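N-alpha-acetyltransferase 35, NatC auxiliary subunit (Saccharomyces cerevisiae, PDB 6YGA) serves as the auxiliary subunit of the NatC N-terminal acetyltransferase, which acetylates the N-terminal methionine of L-A virus Gag, and supports propagation of L-A and M viruses. Local coordinates at residues Y466-Y474 against E599-L610. Residues are numbered along the deposited sequence; the frame is centred on the assembly and turned at random.
Sequences YSMFWYVYY and ELPEYEVFQQTL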
ATOM      1  N   TYR B 466     -11.810 -23.472   2.197  1.00 34.50           N
ATOM      2  CA  TYR B 466     -13.204 -23.885   2.084  1.00 35.04           C
ATOM      3  C   TYR B 466     -14.148 -22.801   2.588  1.00 38.76           C
ATOM      4  O   TYR B 466     -15.167 -22.516   1.951  1.00 40.04           O
ATOM      5  CB  TYR B 466     -13.442 -25.185   2.850  1.00 37.46           C
ATOM      6  CG  TYR B 466     -14.877 -25.332   3.292  1.00 39.73           C
ATOM      7  CD1 TYR B 466     -15.867 -25.692   2.389  1.00 42.45           C
ATOM      8  CD2 TYR B 466     -15.246 -25.090   4.609  1.00 40.95           C
ATOM      9  CE1 TYR B 466     -17.184 -25.815   2.786  1.00 45.58           C
ATOM     10  CE2 TYR B 466     -16.557 -25.208   5.017  1.00 44.54           C
ATOM     11  CZ  TYR B 466     -17.522 -25.572   4.103  1.00 46.24           C
ATOM     12  OH  TYR B 466     -18.829 -25.692   4.512  1.00 48.15           O
ATOM     13  N   SER B 467     -13.835 -22.193   3.735  1.00 41.13           N
ATOM     14  CA  SER B 467     -14.750 -21.220   4.326  1.00 39.39           C
ATOM     15  C   SER B 467     -15.007 -20.058   3.377  1.00 39.08           C
ATOM     16  O   SER B 467     -16.160 -19.667   3.154  1.00 39.11           O
ATOM     17  CB  SER B 467     -14.196 -20.714   5.657  1.00 39.74           C
ATOM     18  OG  SER B 467     -14.274 -21.716   6.652  1.00 45.61           O
HETATM   19  N   MSE B 468     -13.948 -19.503   2.794  1.00 37.10           N
HETATM   20  CA  MSE B 468     -14.074 -18.344   1.915  0.54 38.30           C
HETATM   21  C   MSE B 468     -14.702 -18.699   0.567  1.00 37.33           C
HETATM   22  O   MSE B 468     -15.599 -18.005   0.089  1.00 35.46           O
HETATM   23  CB  MSE B 468     -12.710 -17.696   1.695  0.54 40.89           C
HETATM   24  CG  MSE B 468     -12.078 -17.143   2.964  0.54 43.44           C
HETATM   25 SE   MSE B 468     -13.286 -15.970   3.957  0.54 47.91          SE
HETATM   26  CE  MSE B 468     -13.710 -14.690   2.550  0.54 46.09           C
ATOM     27  N   PHE B 469     -14.231 -19.786  -0.047  1.00 36.40           N
ATOM     28  CA  PHE B 469     -14.769 -20.170  -1.347  1.00 35.59           C
ATOM     29  C   PHE B 469     -16.238 -20.560  -1.245  1.00 37.14           C
ATOM     30  O   PHE B 469     -17.029 -20.238  -2.138  1.00 37.61           O
ATOM     31  CB  PHE B 469     -13.940 -21.302  -1.951  1.00 34.67           C
ATOM     32  CG  PHE B 469     -12.722 -20.828  -2.687  1.00 34.08           C
ATOM     33  CD1 PHE B 469     -12.801 -19.769  -3.580  1.00 31.87           C
ATOM     34  CD2 PHE B 469     -11.493 -21.425  -2.471  1.00 35.46           C
ATOM     35  CE1 PHE B 469     -11.677 -19.328  -4.257  1.00 33.07           C
ATOM     36  CE2 PHE B 469     -10.369 -20.993  -3.145  1.00 35.88           C
ATOM     37  CZ  PHE B 469     -10.459 -19.941  -4.036  1.00 34.83           C
ATOM     38  N   TRP B 470     -16.632 -21.235  -0.165  1.00 35.89           N
ATOM     39  CA  TRP B 470     -18.041 -21.581  -0.032  1.00 36.40           C
ATOM     40  C   TRP B 470     -18.876 -20.356   0.310  1.00 37.52           C
ATOM     41  O   TRP B 470     -20.027 -20.243  -0.130  1.00 37.72           O
ATOM     42  CB  TRP B 470     -18.244 -22.667   1.020  1.00 39.04           C
ATOM     43  CG  TRP B 470     -19.688 -23.027   1.157  1.00 42.27           C
ATOM     44  CD1 TRP B 470     -20.400 -23.873   0.360  1.00 43.83           C
ATOM     45  CD2 TRP B 470     -20.609 -22.523   2.133  1.00 44.73           C
ATOM     46  NE1 TRP B 470     -21.706 -23.934   0.782  1.00 46.88           N
ATOM     47  CE2 TRP B 470     -21.859 -23.116   1.871  1.00 45.81           C
ATOM     48  CE3 TRP B 470     -20.496 -21.632   3.203  1.00 46.33           C
ATOM     49  CZ2 TRP B 470     -22.987 -22.851   2.643  1.00 48.42           C
ATOM     50  CZ3 TRP B 470     -21.616 -21.369   3.967  1.00 46.88           C
ATOM     51  CH2 TRP B 470     -22.845 -21.977   3.684  1.00 48.70           C
ATOM     52  N   TYR B 471     -18.319 -19.431   1.093  1.00 36.52           N
ATOM     53  CA  TYR B 471     -19.044 -18.202   1.392  1.00 34.29           C
ATOM     54  C   TYR B 471     -19.264 -17.379   0.130  1.00 31.93           C
ATOM     55  O   TYR B 471     -20.332 -16.787  -0.052  1.00 36.30           O
ATOM     56  CB  TYR B 471     -18.299 -17.390   2.452  1.00 33.61           C
ATOM     57  CG  TYR B 471     -18.970 -16.081   2.797  1.00 32.70           C
ATOM     58  CD1 TYR B 471     -20.231 -16.056   3.375  1.00 33.52           C
ATOM     59  CD2 TYR B 471     -18.340 -14.870   2.546  1.00 32.36           C
ATOM     60  CE1 TYR B 471     -20.849 -14.864   3.689  1.00 33.87           C
ATOM     61  CE2 TYR B 471     -18.945 -13.673   2.860  1.00 32.78           C
ATOM     62  CZ  TYR B 471     -20.200 -13.674   3.429  1.00 34.73           C
ATOM     63  OH  TYR B 471     -20.806 -12.481   3.743  1.00 35.47           O
ATOM     64  N   VAL B 472     -18.273 -17.348  -0.765  1.00 29.86           N
ATOM     65  CA  VAL B 472     -18.431 -16.593  -2.005  1.00 31.05           C
ATOM     66  C   VAL B 472     -19.396 -17.307  -2.942  1.00 31.67           C
ATOM     67  O   VAL B 472     -20.188 -16.669  -3.643  1.00 31.07           O
ATOM     68  CB  VAL B 472     -17.061 -16.347  -2.662  1.00 30.20           C
ATOM     69  CG1 VAL B 472     -17.228 -15.650  -4.006  1.00 26.72           C
ATOM     70  CG2 VAL B 472     -16.199 -15.508  -1.743  1.00 28.06           C
ATOM     71  N   TYR B 473     -19.351 -18.641  -2.965  1.00 33.54           N
ATOM     72  CA  TYR B 473     -20.384 -19.402  -3.657  1.00 33.94           C
ATOM     73  C   TYR B 473     -21.765 -19.055  -3.112  1.00 34.77           C
ATOM     74  O   TYR B 473     -22.701 -18.789  -3.875  1.00 33.81           O
ATOM     75  CB  TYR B 473     -20.105 -20.898  -3.516  1.00 36.93           C
ATOM     76  CG  TYR B 473     -21.227 -21.781  -4.002  1.00 40.70           C
ATOM     77  CD1 TYR B 473     -21.369 -22.077  -5.350  1.00 44.37           C
ATOM     78  CD2 TYR B 473     -22.141 -22.326  -3.111  1.00 43.67           C
ATOM     79  CE1 TYR B 473     -22.395 -22.888  -5.799  1.00 47.81           C
ATOM     80  CE2 TYR B 473     -23.170 -23.136  -3.549  1.00 46.30           C
ATOM     81  CZ  TYR B 473     -23.291 -23.416  -4.895  1.00 48.69           C
ATOM     82  OH  TYR B 473     -24.311 -24.222  -5.341  1.00 53.26           O
ATOM     83  N   TYR B 474     -21.898 -19.041  -1.786  1.00 34.84           N
ATOM     84  CA  TYR B 474     -23.150 -18.646  -1.150  1.00 35.43           C
ATOM     85  C   TYR B 474     -23.557 -17.233  -1.562  1.00 36.07           C
ATOM     86  O   TYR B 474     -24.717 -16.988  -1.910  1.00 34.16           O
ATOM     87  CB  TYR B 474     -22.995 -18.766   0.367  1.00 37.52           C
ATOM     88  CG  TYR B 474     -24.052 -18.076   1.193  1.00 35.71           C
ATOM     89  CD1 TYR B 474     -25.264 -18.699   1.471  1.00 36.19           C
ATOM     90  CD2 TYR B 474     -23.824 -16.813   1.722  1.00 34.55           C
ATOM     91  CE1 TYR B 474     -26.228 -18.071   2.240  1.00 38.29           C
ATOM     92  CE2 TYR B 474     -24.778 -16.177   2.488  1.00 36.33           C
ATOM     93  CZ  TYR B 474     -25.979 -16.810   2.745  1.00 41.62           C
ATOM     94  OH  TYR B 474     -26.931 -16.178   3.509  1.00 45.27           O
ATOM     95  N   GLU B 599     -27.745 -12.733   5.093  1.00 50.80           N
ATOM     96  CA  GLU B 599     -27.212 -12.965   6.428  1.00 51.44           C
ATOM     97  C   GLU B 599     -25.947 -13.813   6.372  1.00 47.26           C
ATOM     98  O   GLU B 599     -25.819 -14.723   5.548  1.00 45.19           O
ATOM     99  CB  GLU B 599     -28.258 -13.652   7.308  1.00 56.77           C
ATOM    100  CG  GLU B 599     -28.783 -14.956   6.733  1.00 60.71           C
ATOM    101  CD  GLU B 599     -29.509 -15.797   7.762  1.00 67.28           C
ATOM    102  OE1 GLU B 599     -29.657 -15.334   8.911  1.00 70.39           O
ATOM    103  OE2 GLU B 599     -29.929 -16.925   7.424  1.00 69.42           O
ATOM    104  N   LEU B 600     -25.010 -13.502   7.247  1.00 45.96           N
ATOM    105  CA  LEU B 600     -23.825 -14.329   7.400  1.00 43.25           C
ATOM    106  C   LEU B 600     -24.224 -15.675   7.987  1.00 44.34           C
ATOM    107  O   LEU B 600     -24.806 -15.712   9.080  1.00 46.37           O
ATOM    108  CB  LEU B 600     -22.812 -13.634   8.300  1.00 42.20           C
ATOM    109  CG  LEU B 600     -21.621 -14.470   8.767  1.00 40.56           C
ATOM    110  CD1 LEU B 600     -20.772 -14.910   7.587  1.00 37.31           C
ATOM    111  CD2 LEU B 600     -20.791 -13.684   9.774  1.00 40.06           C
ATOM    112  N   PRO B 601     -23.956 -16.790   7.310  1.00 43.94           N
ATOM    113  CA  PRO B 601     -24.302 -18.096   7.883  1.00 43.34           C
ATOM    114  C   PRO B 601     -23.588 -18.329   9.205  1.00 45.85           C
ATOM    115  O   PRO B 601     -22.444 -17.913   9.404  1.00 46.40           O
ATOM    116  CB  PRO B 601     -23.835 -19.088   6.812  1.00 41.87           C
ATOM    117  CG  PRO B 601     -23.842 -18.300   5.545  1.00 42.40           C
ATOM    118  CD  PRO B 601     -23.427 -16.911   5.941  1.00 43.10           C
ATOM    119  N   GLU B 602     -24.287 -19.001  10.115  1.00 48.75           N
ATOM    120  CA  GLU B 602     -23.739 -19.301  11.428  1.00 49.79           C
ATOM    121  C   GLU B 602     -22.585 -20.294  11.318  1.00 44.33           C
ATOM    122  O   GLU B 602     -22.438 -21.018  10.328  1.00 41.88           O
ATOM    123  CB  GLU B 602     -24.825 -19.864  12.346  1.00 56.93           C
ATOM    124  CG  GLU B 602     -25.858 -18.841  12.801  1.00 65.94           C
ATOM    125  CD  GLU B 602     -25.304 -17.861  13.822  1.00 74.32           C
ATOM    126  OE1 GLU B 602     -24.305 -18.197  14.491  1.00 77.26           O
ATOM    127  OE2 GLU B 602     -25.869 -16.755  13.956  1.00 77.75           O
ATOM    128  N   TYR B 603     -21.761 -20.318  12.366  1.00 44.87           N
ATOM    129  CA  TYR B 603     -20.633 -21.241  12.415  1.00 46.34           C
ATOM    130  C   TYR B 603     -21.081 -22.681  12.187  1.00 47.57           C
ATOM    131  O   TYR B 603     -20.418 -23.442  11.474  1.00 47.46           O
ATOM    132  CB  TYR B 603     -19.920 -21.089  13.759  1.00 47.04           C
ATOM    133  CG  TYR B 603     -18.805 -22.071  14.018  1.00 47.41           C
ATOM    134  CD1 TYR B 603     -17.519 -21.835  13.550  1.00 47.91           C
ATOM    135  CD2 TYR B 603     -19.032 -23.222  14.758  1.00 51.20           C
ATOM    136  CE1 TYR B 603     -16.494 -22.727  13.800  1.00 50.27           C
ATOM    137  CE2 TYR B 603     -18.017 -24.120  15.012  1.00 53.14           C
ATOM    138  CZ  TYR B 603     -16.751 -23.868  14.532  1.00 52.80           C
ATOM    139  OH  TYR B 603     -15.744 -24.769  14.790  1.00 55.22           O
ATOM    140  N   GLU B 604     -22.227 -23.062  12.759  1.00 50.02           N
ATOM    141  CA  GLU B 604     -22.714 -24.429  12.611  1.00 49.71           C
ATOM    142  C   GLU B 604     -23.068 -24.754  11.164  1.00 47.42           C
ATOM    143  O   GLU B 604     -22.924 -25.905  10.733  1.00 47.97           O
ATOM    144  CB  GLU B 604     -23.923 -24.657  13.519  1.00 50.82           C
ATOM    145  CG  GLU B 604     -23.605 -24.676  15.013  1.00 55.56           C
ATOM    146  CD  GLU B 604     -23.503 -23.289  15.624  1.00 59.28           C
ATOM    147  OE1 GLU B 604     -23.676 -22.293  14.889  1.00 59.60           O
ATOM    148  OE2 GLU B 604     -23.253 -23.198  16.846  1.00 60.69           O
ATOM    149  N   VAL B 605     -23.533 -23.764  10.398  1.00 43.68           N
ATOM    150  CA  VAL B 605     -23.875 -24.011   8.998  1.00 44.61           C
ATOM    151  C   VAL B 605     -22.618 -24.284   8.180  1.00 45.29           C
ATOM    152  O   VAL B 605     -22.610 -25.163   7.308  1.00 47.09           O
ATOM    153  CB  VAL B 605     -24.678 -22.829   8.427  1.00 48.39           C
ATOM    154  CG1 VAL B 605     -25.026 -23.074   6.966  1.00 34.39           C
ATOM    155  CG2 VAL B 605     -25.940 -22.598   9.247  1.00 49.75           C
ATOM    156  N   PHE B 606     -21.539 -23.540   8.446  1.00 41.60           N
ATOM    157  CA  PHE B 606     -20.265 -23.807   7.784  1.00 40.39           C
ATOM    158  C   PHE B 606     -19.804 -25.237   8.036  1.00 42.40           C
ATOM    159  O   PHE B 606     -19.335 -25.918   7.116  1.00 42.32           O
ATOM    160  CB  PHE B 606     -19.197 -22.822   8.266  1.00 41.49           C
ATOM    161  CG  PHE B 606     -19.209 -21.489   7.556  1.00 41.83           C
ATOM    162  CD1 PHE B 606     -20.007 -20.449   8.013  1.00 39.82           C
ATOM    163  CD2 PHE B 606     -18.391 -21.265   6.456  1.00 39.55           C
ATOM    164  CE1 PHE B 606     -20.007 -19.218   7.370  1.00 38.54           C
ATOM    165  CE2 PHE B 606     -18.387 -20.035   5.808  1.00 36.70           C
ATOM    166  CZ  PHE B 606     -19.196 -19.011   6.267  1.00 36.24           C
ATOM    167  N   GLN B 607     -19.925 -25.707   9.280  1.00 44.00           N
ATOM    168  CA  GLN B 607     -19.460 -27.049   9.615  1.00 45.54           C
ATOM    169  C   GLN B 607     -20.320 -28.114   8.948  1.00 46.10           C
ATOM    170  O   GLN B 607     -19.801 -29.083   8.385  1.00 45.06           O
ATOM    171  CB  GLN B 607     -19.453 -27.238  11.133  1.00 46.80           C
ATOM    172  CG  GLN B 607     -18.741 -26.132  11.890  1.00 50.84           C
ATOM    173  CD  GLN B 607     -17.320 -25.923  11.414  1.00 55.12           C
ATOM    174  OE1 GLN B 607     -16.556 -26.878  11.259  1.00 54.60           O
ATOM    175  NE2 GLN B 607     -16.956 -24.668  11.173  1.00 56.89           N
ATOM    176  N   GLN B 608     -21.644 -27.947   9.000  1.00 47.25           N
ATOM    177  CA  GLN B 608     -22.537 -28.956   8.442  1.00 47.75           C
ATOM    178  C   GLN B 608     -22.389 -29.051   6.929  1.00 45.26           C
ATOM    179  O   GLN B 608     -22.392 -30.151   6.367  1.00 45.03           O
ATOM    180  CB  GLN B 608     -23.984 -28.646   8.826  1.00 51.32           C
ATOM    181  CG  GLN B 608     -24.991 -29.649   8.295  1.00 55.62           C
ATOM    182  CD  GLN B 608     -24.756 -31.050   8.825  1.00 61.60           C
ATOM    183  OE1 GLN B 608     -24.289 -31.234   9.949  1.00 64.32           O
ATOM    184  NE2 GLN B 608     -25.078 -32.049   8.013  1.00 63.68           N
ATOM    185  N   THR B 609     -22.249 -27.906   6.255  1.00 45.55           N
ATOM    186  CA  THR B 609     -22.092 -27.912   4.804  1.00 45.27           C
ATOM    187  C   THR B 609     -20.865 -28.710   4.384  1.00 45.80           C
ATOM    188  O   THR B 609     -20.917 -29.482   3.419  1.00 47.86           O
ATOM    189  CB  THR B 609     -22.004 -26.477   4.285  1.00 43.30           C
ATOM    190  OG1 THR B 609     -23.214 -25.778   4.601  1.00 44.51           O
ATOM    191  CG2 THR B 609     -21.800 -26.467   2.783  1.00 41.84           C
ATOM    192  N   LEU B 610     -19.754 -28.551   5.108  1.00 44.03           N
ATOM    193  CA  LEU B 610     -18.545 -29.301   4.785  1.00 45.89           C
ATOM    194  C   LEU B 610     -18.748 -30.799   4.988  1.00 50.34           C
ATOM    195  O   LEU B 610     -18.221 -31.612   4.220  1.00 49.35           O
ATOM    196  CB  LEU B 610     -17.373 -28.792   5.629  1.00 43.54           C
ATOM    197  CG  LEU B 610     -16.029 -29.499   5.440  1.00 41.66           C
ATOM    198  CD1 LEU B 610     -15.607 -29.454   3.981  1.00 39.65           C
ATOM    199  CD2 LEU B 610     -14.958 -28.884   6.328  1.00 41.23           C
TER
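Helix segment 466-474, with Tyr466 and Trp470, meets helix segment 603-610, with Phe606 and Leu610, nearly at right angles, the axes 11.0 Å apart at closest approach and crossing at 98°, while the loop 599-602 that leads into the second helix passes Tyr471 and Tyr474. This crossed helix pair, within the TPR-like region of the subunit, illustrates how aromatic side chains can join a long helix to a short helix and its leading loop. At the centre, Trp470 turns the edge of its six-membered ring to the face of Phe606, an edge-to-face pair with planes at 72°. Thr609 CG2 lies over one face of the same indole, 3.2 Å from Trp470 NE1, and is directed there by its position anti to its own backbone N. Thr609 OG1 instead turns back on its helix to Val605 O, which thus accepts from both the hydroxyl and the amide of Thr609, on opposite faces of the carbonyl plane. Phe589 and His585 add aromatic contacts to Phe606. Toward the loop, Pro601 CG sits over the centre of the Tyr474 ring in a CH-pi contact, 3.9 Å from its centroid, and the Tyr474 hydroxyl donates to Glu599 O. Leu610 CD1 makes a similar CH-pi contact over a face of the Tyr466 ring, 4.1 Å from the centroid. The phenol's far end, Tyr466 OH, donates to a lone pair of Phe606 O at 2.7 Å, in the carbonyl plane.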